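Side-chain contacts in esterase D (Lactobacillus rhamnosus, PDB 3DKR), which probably hydrolyses carboxylic esters with a catalytic triad on an alpha/beta-hydrolase fold: residues N39-A42 with R43-R47; G72-D75 with I76-A79; P163-L166 with A167-Q171; D170-A173 with T174-A178. All blocks are in the same frame, centred on the assembly; numbering follows the deposited sequence.

Contact 1. Residues N39-A42 with R43-R47; sequences NFMA and RALQR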
loop_
_atom_site.group_PDB
_atom_site.type_symbol
_atom_site.label_atom_id
_atom_site.label_comp_id
_atom_site.label_asym_id
_atom_site.label_seq_id
_atom_site.Cartn_x
_atom_site.Cartn_y
_atom_site.Cartn_z
ATOM N N ASN A 39 2.008 8.511 7.623
ATOM C CA ASN A 39 2.132 9.848 8.228
ATOM C C ASN A 39 3.320 10.639 7.686
ATOM O O ASN A 39 3.172 11.793 7.279
ATOM C CB ASN A 39 2.283 9.758 9.754
ATOM C CG ASN A 39 1.045 9.248 10.440
ATOM O OD1 ASN A 39 -0.030 9.147 9.836
ATOM N ND2 ASN A 39 1.181 8.918 11.743
ATOM N N PHE A 40 4.498 10.037 7.680
ATOM C CA PHE A 40 5.688 10.769 7.224
ATOM C C PHE A 40 5.563 11.139 5.742
ATOM O O PHE A 40 5.868 12.268 5.345
ATOM C CB PHE A 40 6.979 9.978 7.403
ATOM C CG PHE A 40 7.292 9.577 8.832
ATOM C CD1 PHE A 40 6.668 10.160 9.936
ATOM C CD2 PHE A 40 8.249 8.600 9.047
ATOM C CE1 PHE A 40 6.994 9.736 11.235
ATOM C CE2 PHE A 40 8.584 8.193 10.323
ATOM C CZ PHE A 40 7.972 8.757 11.414
ATOM N N MET A 41 5.140 10.178 4.925
ATOM C CA MET A 41 5.037 10.391 3.473
ATOM C C MET A 41 4.032 11.496 3.183
ATOM O O MET A 41 4.301 12.448 2.419
ATOM C CB MET A 41 4.649 9.081 2.766
ATOM C CG MET A 41 4.290 9.198 1.267
ATOM S SD MET A 41 5.678 9.773 0.257
ATOM C CE MET A 41 6.784 8.365 0.378
ATOM N N ALA A 42 2.859 11.364 3.804
ATOM C CA ALA A 42 1.784 12.334 3.620
ATOM C C ALA A 42 2.263 13.761 3.947
ATOM O O ALA A 42 1.985 14.719 3.225
ATOM C CB ALA A 42 0.577 11.936 4.454
ATOM N N ARG A 43 3.004 13.894 5.043
ATOM C CA ARG A 43 3.511 15.194 5.459
ATOM C C ARG A 43 4.590 15.711 4.511
ATOM O O ARG A 43 4.613 16.904 4.200
ATOM C CB ARG A 43 4.021 15.128 6.900
ATOM C CG ARG A 43 2.912 14.997 7.901
ATOM C CD ARG A 43 2.082 16.274 8.002
ATOM N NE ARG A 43 1.446 16.382 9.301
ATOM C CZ ARG A 43 0.692 17.397 9.705
ATOM N NH1 ARG A 43 0.410 18.424 8.896
ATOM N NH2 ARG A 43 0.195 17.382 10.940
ATOM N N ALA A 44 5.476 14.836 4.038
ATOM C CA ALA A 44 6.469 15.232 3.033
ATOM C C ALA A 44 5.766 15.754 1.780
ATOM O O ALA A 44 6.134 16.777 1.213
ATOM C CB ALA A 44 7.387 14.076 2.691
ATOM N N LEU A 45 4.719 15.063 1.359
ATOM C CA LEU A 45 3.974 15.500 0.183
ATOM C C LEU A 45 3.298 16.832 0.450
ATOM O O LEU A 45 3.317 17.721 -0.401
ATOM C CB LEU A 45 2.964 14.449 -0.244
ATOM C CG LEU A 45 3.589 13.142 -0.709
ATOM C CD1 LEU A 45 2.508 12.113 -0.984
ATOM C CD2 LEU A 45 4.395 13.366 -1.989
ATOM N N GLN A 46 2.747 16.998 1.646
ATOM C CA GLN A 46 2.130 18.265 2.028
ATOM C C GLN A 46 3.137 19.424 1.972
ATOM O O GLN A 46 2.804 20.517 1.484
ATOM C CB GLN A 46 1.540 18.165 3.426
ATOM C CG GLN A 46 0.771 19.407 3.852
ATOM C CD GLN A 46 0.231 19.294 5.252
ATOM O OE1 GLN A 46 0.968 18.924 6.168
ATOM N NE2 GLN A 46 -1.039 19.639 5.439
ATOM N N ARG A 47 4.357 19.195 2.453
ATOM C CA ARG A 47 5.382 20.258 2.443
ATOM C C ARG A 47 5.721 20.673 1.018
ATOM O O ARG A 47 6.170 21.801 0.789
ATOM C CB ARG A 47 6.657 19.861 3.180
ATOM C CG ARG A 47 6.468 19.577 4.655
ATOM C CD ARG A 47 7.812 19.538 5.371
ATOM N NE ARG A 47 8.665 18.429 4.939
ATOM C CZ ARG A 47 8.556 17.175 5.381
ATOM N NH1 ARG A 47 7.617 16.839 6.267
ATOM N NH2 ARG A 47 9.390 16.247 4.920
#
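Arg43 opens the second half of helix 39-47 by giving its backbone N to Asn39 O at 3.1 Å. The aliphatic start of its side chain lies by the same carbonyl, with CG 3.3 Å from Asn39 O. Beyond CG the chain bends (chi2 -70°) and leads away from residues 39-42. Its guanidinium edge then faces Gln46, one turn on. NH1 donates to Gln46 OE1 at 2.8 Å, and OE1 lies in the guanidinium plane. NH1 in turn lies in the amide plane of Gln46, on a lone pair of OE1.

Ala44 follows with a backbone bond to Phe40 O. Its methyl group rests against Phe40 O and Met41 O.

Leu45 carries the apolar part. Its N bonds to Met41 O, and its CG stands 3.3 Å from that same oxygen. CG and CD1 also meet Met41 SD, both at 4.1 Å. Met41 is folded at chi2 and chi3, and the two side chains cross at a slant. Both are buried: Met41 touches Leu27 of strand 23-28 and Leu237 of helix 234-246, and Leu45 touches Val25 and Met245.

Gln46 N bonds to Ala42 O at 2.9 Å. Its side chain runs out extended to reach Arg43, and both residues touch Tyr18 of strand 16-18. The helix is the crossover of the beta-alpha-beta unit 23-28, 39-47, 51-54. Its sides differ: a thioether-leucine pair is buried against the sheet and helix 234-246, while a charged-to-amide bond, planar at both ends, ties the exposed Arg43 to the partly exposed Gln46.

Contact 2. Residues G72-D75 with I76-A79; sequences GNPD and IWWA
Trp77 packs its indole against the backbone of Gly72 and Asn73, and this is the tight part of the contact. Asn73 O sits over one ring face, 3.2 Å from both CG and CD2. Gly72 C is 3.6 Å from CZ2, and Gly72 CA is 3.6 Å from NE1. With no side chain at Gly72, the indole can come this close. CG of Trp77 is anti to its carbonyl carbon (chi1 -58°), which turns the ring back toward the start of the helix. NE1 bonds outside the two segments, to Ser58 O, which, with the packing of Phe57, His60 and Leu102 around the ring, would limit the rotation of the indole.

Asn73 is the N-cap of helix 74-89. Its OD1 accepts from Ile76 N at 2.9 Å in a nearly straight bond (N-H...O 166°). This donor is tilted from the amide plane. A second, weak bond comes from Asp75 N to the same oxygen. The side chain has CG between backbone N and carbonyl carbon (chi1 68°), and this brings OD1 over the first turn. Asn73 O takes the N-H of Trp77, so the cap residue grips the turn through both its side chain and its main chain. The Ile76 side chain crosses the Asn73 amide at about a right angle, with CD1 3.4 Å from ND2.

The solvent side is formed by Asp75 and Ala79. Both are exposed; across the contact they are joined by the backbone bond from Ala79 N to Asp75 O.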
loop_
_atom_site.group_PDB
_atom_site.type_symbol
_atom_site.label_atom_id
_atom_site.label_comp_id
_atom_site.label_asym_id
_atom_site.label_seq_id
_atom_site.Cartn_x
_atom_site.Cartn_y
_atom_site.Cartn_z
ATOM N N GLY A 72 -12.670 -7.470 7.225
ATOM C CA GLY A 72 -12.076 -6.971 5.986
ATOM C C GLY A 72 -11.803 -8.124 5.049
ATOM O O GLY A 72 -11.686 -9.266 5.481
ATOM N N ASN A 73 -11.735 -7.809 3.759
ATOM C CA ASN A 73 -11.302 -8.752 2.739
ATOM C C ASN A 73 -10.902 -7.981 1.491
ATOM O O ASN A 73 -11.210 -6.778 1.385
ATOM C CB ASN A 73 -12.397 -9.790 2.444
ATOM C CG ASN A 73 -13.597 -9.194 1.772
ATOM O OD1 ASN A 73 -13.479 -8.542 0.745
ATOM N ND2 ASN A 73 -14.787 -9.424 2.353
ATOM N N PRO A 74 -10.190 -8.646 0.570
ATOM C CA PRO A 74 -9.690 -7.925 -0.612
ATOM C C PRO A 74 -10.754 -7.231 -1.433
ATOM O O PRO A 74 -10.479 -6.178 -2.017
ATOM C CB PRO A 74 -8.974 -9.016 -1.412
ATOM C CG PRO A 74 -8.552 -10.008 -0.362
ATOM C CD PRO A 74 -9.700 -10.036 0.601
ATOM N N ASP A 75 -11.959 -7.793 -1.506
ATOM C CA ASP A 75 -13.019 -7.164 -2.277
ATOM C C ASP A 75 -13.462 -5.860 -1.631
ATOM O O ASP A 75 -13.610 -4.838 -2.317
ATOM C CB ASP A 75 -14.177 -8.146 -2.501
ATOM C CG ASP A 75 -13.750 -9.341 -3.327
ATOM O OD1 ASP A 75 -13.145 -9.144 -4.414
ATOM O OD2 ASP A 75 -13.966 -10.481 -2.853
ATOM N N ILE A 76 -13.623 -5.870 -0.311
ATOM C CA ILE A 76 -13.961 -4.636 0.435
ATOM C C ILE A 76 -12.855 -3.594 0.259
ATOM O O ILE A 76 -13.122 -2.416 -0.025
ATOM C CB ILE A 76 -14.201 -4.927 1.937
ATOM C CG1 ILE A 76 -15.459 -5.780 2.107
ATOM C CG2 ILE A 76 -14.304 -3.637 2.734
ATOM C CD1 ILE A 76 -15.665 -6.342 3.507
ATOM N N TRP A 77 -11.610 -4.034 0.417
ATOM C CA TRP A 77 -10.471 -3.116 0.356
ATOM C C TRP A 77 -10.317 -2.551 -1.050
ATOM O O TRP A 77 -9.912 -1.390 -1.220
ATOM C CB TRP A 77 -9.179 -3.805 0.806
ATOM C CG TRP A 77 -9.294 -4.351 2.196
ATOM C CD1 TRP A 77 -10.026 -3.829 3.220
ATOM C CD2 TRP A 77 -8.622 -5.501 2.721
ATOM N NE1 TRP A 77 -9.865 -4.596 4.357
ATOM C CE2 TRP A 77 -9.017 -5.636 4.072
ATOM C CE3 TRP A 77 -7.746 -6.450 2.175
ATOM C CZ2 TRP A 77 -8.555 -6.679 4.882
ATOM C CZ3 TRP A 77 -7.285 -7.484 2.994
ATOM C CH2 TRP A 77 -7.689 -7.583 4.327
ATOM N N TRP A 78 -10.642 -3.351 -2.056
ATOM C CA TRP A 78 -10.637 -2.844 -3.433
ATOM C C TRP A 78 -11.717 -1.775 -3.626
ATOM O O TRP A 78 -11.456 -0.711 -4.196
ATOM C CB TRP A 78 -10.794 -3.995 -4.431
ATOM C CG TRP A 78 -11.009 -3.591 -5.868
ATOM C CD1 TRP A 78 -11.980 -4.054 -6.695
ATOM C CD2 TRP A 78 -10.228 -2.664 -6.647
ATOM N NE1 TRP A 78 -11.867 -3.487 -7.941
ATOM C CE2 TRP A 78 -10.804 -2.622 -7.940
ATOM C CE3 TRP A 78 -9.112 -1.870 -6.383
ATOM C CZ2 TRP A 78 -10.296 -1.819 -8.964
ATOM C CZ3 TRP A 78 -8.600 -1.056 -7.418
ATOM C CH2 TRP A 78 -9.201 -1.041 -8.681
ATOM N N ALA A 79 -12.929 -2.026 -3.147
ATOM C CA ALA A 79 -13.975 -0.991 -3.218
ATOM C C ALA A 79 -13.531 0.297 -2.492
ATOM O O ALA A 79 -13.792 1.413 -2.951
ATOM C CB ALA A 79 -15.277 -1.502 -2.599
#

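Contact 3. Residues P163-L166 with A167-Q171; sequences PGQL and AAIDQ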
loop_
_atom_site.group_PDB
_atom_site.type_symbol
_atom_site.label_atom_id
_atom_site.label_comp_id
_atom_site.label_asym_id
_atom_site.label_seq_id
_atom_site.Cartn_x
_atom_site.Cartn_y
_atom_site.Cartn_z
ATOM N N PRO A 163 -4.637 -18.147 7.321
ATOM C CA PRO A 163 -4.296 -18.776 6.042
ATOM C C PRO A 163 -5.320 -18.495 4.946
ATOM O O PRO A 163 -4.950 -18.258 3.788
ATOM C CB PRO A 163 -4.243 -20.272 6.393
ATOM C CG PRO A 163 -3.909 -20.291 7.824
ATOM C CD PRO A 163 -4.689 -19.147 8.407
ATOM N N GLY A 164 -6.598 -18.489 5.310
ATOM C CA GLY A 164 -7.667 -18.275 4.352
ATOM C C GLY A 164 -7.662 -16.851 3.810
ATOM O O GLY A 164 -7.899 -16.642 2.619
ATOM N N GLN A 165 -7.384 -15.876 4.676
ATOM C CA GLN A 165 -7.329 -14.484 4.209
ATOM C C GLN A 165 -6.091 -14.246 3.356
ATOM O O GLN A 165 -6.185 -13.567 2.337
ATOM C CB GLN A 165 -7.409 -13.462 5.334
ATOM C CG GLN A 165 -7.507 -12.037 4.792
ATOM C CD GLN A 165 -7.894 -11.056 5.865
ATOM O OE1 GLN A 165 -7.074 -10.695 6.688
ATOM N NE2 GLN A 165 -9.166 -10.657 5.881
ATOM N N LEU A 166 -4.941 -14.789 3.753
ATOM C CA LEU A 166 -3.751 -14.682 2.903
ATOM C C LEU A 166 -4.020 -15.312 1.542
ATOM O O LEU A 166 -3.605 -14.771 0.513
ATOM C CB LEU A 166 -2.518 -15.310 3.556
ATOM C CG LEU A 166 -1.945 -14.485 4.706
ATOM C CD1 LEU A 166 -0.795 -15.211 5.398
ATOM C CD2 LEU A 166 -1.489 -13.089 4.244
ATOM N N ALA A 167 -4.718 -16.447 1.526
ATOM C CA ALA A 167 -5.087 -17.085 0.254
ATOM C C ALA A 167 -5.945 -16.141 -0.577
ATOM O O ALA A 167 -5.752 -16.034 -1.782
ATOM C CB ALA A 167 -5.846 -18.394 0.509
ATOM N N ALA A 168 -6.886 -15.448 0.062
ATOM C CA ALA A 168 -7.769 -14.524 -0.640
ATOM C C ALA A 168 -6.976 -13.367 -1.242
ATOM O O ALA A 168 -7.234 -12.938 -2.369
ATOM C CB ALA A 168 -8.823 -13.982 0.306
ATOM N N ILE A 169 -6.041 -12.844 -0.462
ATOM C CA ILE A 169 -5.154 -11.777 -0.948
ATOM C C ILE A 169 -4.302 -12.248 -2.120
ATOM O O ILE A 169 -4.245 -11.593 -3.178
ATOM C CB ILE A 169 -4.252 -11.235 0.174
ATOM C CG1 ILE A 169 -5.103 -10.598 1.270
ATOM C CG2 ILE A 169 -3.282 -10.198 -0.389
ATOM C CD1 ILE A 169 -4.333 -10.352 2.577
ATOM N N ASP A 170 -3.646 -13.398 -1.941
ATOM C CA ASP A 170 -2.861 -14.023 -3.012
ATOM C C ASP A 170 -3.703 -14.101 -4.305
ATOM O O ASP A 170 -3.283 -13.685 -5.389
ATOM C CB ASP A 170 -2.467 -15.465 -2.625
ATOM C CG ASP A 170 -1.350 -15.555 -1.577
ATOM O OD1 ASP A 170 -0.623 -14.576 -1.323
ATOM O OD2 ASP A 170 -1.207 -16.680 -1.016
ATOM N N GLN A 171 -4.914 -14.627 -4.175
ATOM C CA GLN A 171 -5.783 -14.858 -5.326
ATOM C C GLN A 171 -6.102 -13.539 -6.042
ATOM O O GLN A 171 -5.965 -13.410 -7.263
ATOM C CB GLN A 171 -7.055 -15.576 -4.861
ATOM C CG GLN A 171 -8.118 -15.734 -5.931
ATOM C CD GLN A 171 -9.278 -16.627 -5.484
ATOM O OE1 GLN A 171 -9.225 -17.260 -4.418
ATOM N NE2 GLN A 171 -10.325 -16.682 -6.298
#
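Ile169 packs its side chain beside the carbonyl oxygen of Gln165, which also accepts its backbone N-H. From CB outward the side chain stays with this turn. CB is 3.6 Å from Leu166 O and 3.7 Å from Gln165 O. CG1 comes nearer to Gln165 O, at 3.3 Å, because it lies anti to its own carbonyl carbon (chi1 -63°) and so leans back along the helix. The tip, CD1, is 3.7 Å from Gln165 O. It also meets CG of Gln165 at 4.2 Å and CD2 of Leu166 at 4.3 Å.

Helix 155-178 belongs to the insertion between strands 119-122 and 187-192, consistent with the cap of alpha/beta hydrolases. Leu166 packs on Leu134 and Val135 of helix 134-149 there, and Ile169 on Ile127 and on Pro74 and Trp77 of helix 74-89.

Asp170 N bonds to Leu166 O at 2.8 Å. Its carboxylate lies close to that same oxygen but bonds through OD1 to His132 NE2. The amide of Gln165 is buried, yet OE1 bonds to Tyr31 OH and NE2 to Ile68 O. It can therefore sit beside the apolar Leu166-Ile169 contact without an unmet polar end.

Contact 4. Residues D170-A173 with T174-A178; sequences DQFA and TTVAA
Thr174 and Gln171 make the side-chain hydrogen bond of this contact. OG1 of Thr174 donates to Gln171 O at 2.7 Å. The hydroxyl stands between the backbone N and the carbonyl carbon (chi1 61°), which turns it back toward the preceding turn. The same torsion sets CG2 beside Asp170 O, 3.3 Å away.

The backbone bonds are uneven. Thr174 N reaches Asp170 O at 2.8 Å, and Ala177 N reaches Ala173 O at the same length. Between them the ladder is stretched. Thr175 N makes one weak bond to Gln171 O (3.4 Å) and another weak one to Phe172 O. Val176 N to Phe172 O is longer than usual at 3.2 Å, though straight (N-H...O 168°). Gln171 O therefore serves both the hydroxyl and a lengthened backbone bond. The hydroxyl may compete for this oxygen with the N-H of Thr175.

The apolar contact is between Phe172 and Val176. CG2 of Val176 meets CE2 of the ring at 3.8 Å and CD2 at 4.0 Å, on an oblique approach.

These two side chains face the neighbouring helices. Phe172 packs between helix 74-89, at Pro74 and Trp78, and helix 101-113, at Ile105 and Phe106. Val176 touches Lys109 and Glu112 of helix 101-113. Ala173 and Thr174 instead meet the loop residues Leu128 and Pro129.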
loop_
_atom_site.group_PDB
_atom_site.type_symbol
_atom_site.label_atom_id
_atom_site.label_comp_id
_atom_site.label_asym_id
_atom_site.label_seq_id
_atom_site.Cartn_x
_atom_site.Cartn_y
_atom_site.Cartn_z
ATOM N N ASP A 170 -3.646 -13.398 -1.941
ATOM C CA ASP A 170 -2.861 -14.023 -3.012
ATOM C C ASP A 170 -3.703 -14.101 -4.305
ATOM O O ASP A 170 -3.283 -13.685 -5.389
ATOM C CB ASP A 170 -2.467 -15.465 -2.625
ATOM C CG ASP A 170 -1.350 -15.555 -1.577
ATOM O OD1 ASP A 170 -0.623 -14.576 -1.323
ATOM O OD2 ASP A 170 -1.207 -16.680 -1.016
ATOM N N GLN A 171 -4.914 -14.627 -4.175
ATOM C CA GLN A 171 -5.783 -14.858 -5.326
ATOM C C GLN A 171 -6.102 -13.539 -6.042
ATOM O O GLN A 171 -5.965 -13.410 -7.263
ATOM C CB GLN A 171 -7.055 -15.576 -4.861
ATOM C CG GLN A 171 -8.118 -15.734 -5.931
ATOM C CD GLN A 171 -9.278 -16.627 -5.484
ATOM O OE1 GLN A 171 -9.225 -17.260 -4.418
ATOM N NE2 GLN A 171 -10.325 -16.682 -6.298
ATOM N N PHE A 172 -6.516 -12.543 -5.269
ATOM C CA PHE A 172 -6.853 -11.230 -5.830
ATOM C C PHE A 172 -5.637 -10.651 -6.531
ATOM O O PHE A 172 -5.721 -10.072 -7.624
ATOM C CB PHE A 172 -7.292 -10.309 -4.692
ATOM C CG PHE A 172 -7.867 -9.001 -5.162
ATOM C CD1 PHE A 172 -9.235 -8.805 -5.242
ATOM C CD2 PHE A 172 -7.035 -7.970 -5.535
ATOM C CE1 PHE A 172 -9.753 -7.597 -5.696
ATOM C CE2 PHE A 172 -7.556 -6.763 -5.965
ATOM C CZ PHE A 172 -8.898 -6.584 -6.051
ATOM N N ALA A 173 -4.488 -10.802 -5.886
ATOM C CA ALA A 173 -3.226 -10.293 -6.423
ATOM C C ALA A 173 -2.802 -10.987 -7.731
ATOM O O ALA A 173 -2.235 -10.345 -8.627
ATOM C CB ALA A 173 -2.112 -10.407 -5.365
ATOM N N THR A 174 -3.052 -12.293 -7.855
ATOM C CA THR A 174 -2.689 -12.965 -9.106
ATOM C C THR A 174 -3.479 -12.400 -10.284
ATOM O O THR A 174 -2.962 -12.280 -11.392
ATOM C CB THR A 174 -2.869 -14.515 -9.052
ATOM O OG1 THR A 174 -4.231 -14.868 -8.802
ATOM C CG2 THR A 174 -1.937 -15.150 -7.991
ATOM N N THR A 175 -4.725 -12.015 -10.047
ATOM C CA THR A 175 -5.534 -11.442 -11.127
ATOM C C THR A 175 -4.990 -10.072 -11.524
ATOM O O THR A 175 -4.853 -9.761 -12.713
ATOM C CB THR A 175 -6.981 -11.347 -10.713
ATOM O OG1 THR A 175 -7.463 -12.683 -10.480
ATOM C CG2 THR A 175 -7.818 -10.645 -11.787
ATOM N N VAL A 176 -4.652 -9.260 -10.527
ATOM C CA VAL A 176 -3.993 -7.989 -10.797
ATOM C C VAL A 176 -2.696 -8.194 -11.575
ATOM O O VAL A 176 -2.438 -7.488 -12.554
ATOM C CB VAL A 176 -3.742 -7.192 -9.486
ATOM C CG1 VAL A 176 -2.936 -5.915 -9.777
ATOM C CG2 VAL A 176 -5.060 -6.853 -8.815
ATOM N N ALA A 177 -1.906 -9.201 -11.214
ATOM C CA ALA A 177 -0.650 -9.450 -11.907
ATOM C C ALA A 177 -0.893 -9.804 -13.372
ATOM O O ALA A 177 -0.159 -9.344 -14.241
ATOM C CB ALA A 177 0.148 -10.533 -11.229
ATOM N N ALA A 178 -1.931 -10.602 -13.631
ATOM C CA ALA A 178 -2.261 -11.040 -15.005
ATOM C C ALA A 178 -2.698 -9.876 -15.896
ATOM O O ALA A 178 -2.651 -9.987 -17.127
ATOM C CB ALA A 178 -3.328 -12.104 -14.973
#

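In the fold
Contacts 2, 3 and 4 form one cluster; contact 1 lies across the chain's centre from contacts 2, 3 and 4, with its centre 25 to 31 Å from theirs. Contacts 3 and 4 are successive parts of helix 155-178 and share Asp170 and Gln171. That helix packs on the start of helix 74-89: Gly72 O lies 2.9 Å from Gln165 NE2, and Trp78 CB is 3.6 Å from Phe172 CZ. The side chains of Ile169, Ala173 and Trp77 lie about 8, 9 and 11 Å from that of Ser101, the predicted nucleophile. A bound acetate, probably from the crystallisation liquor, lies about 4 Å from the Leu166 side chain.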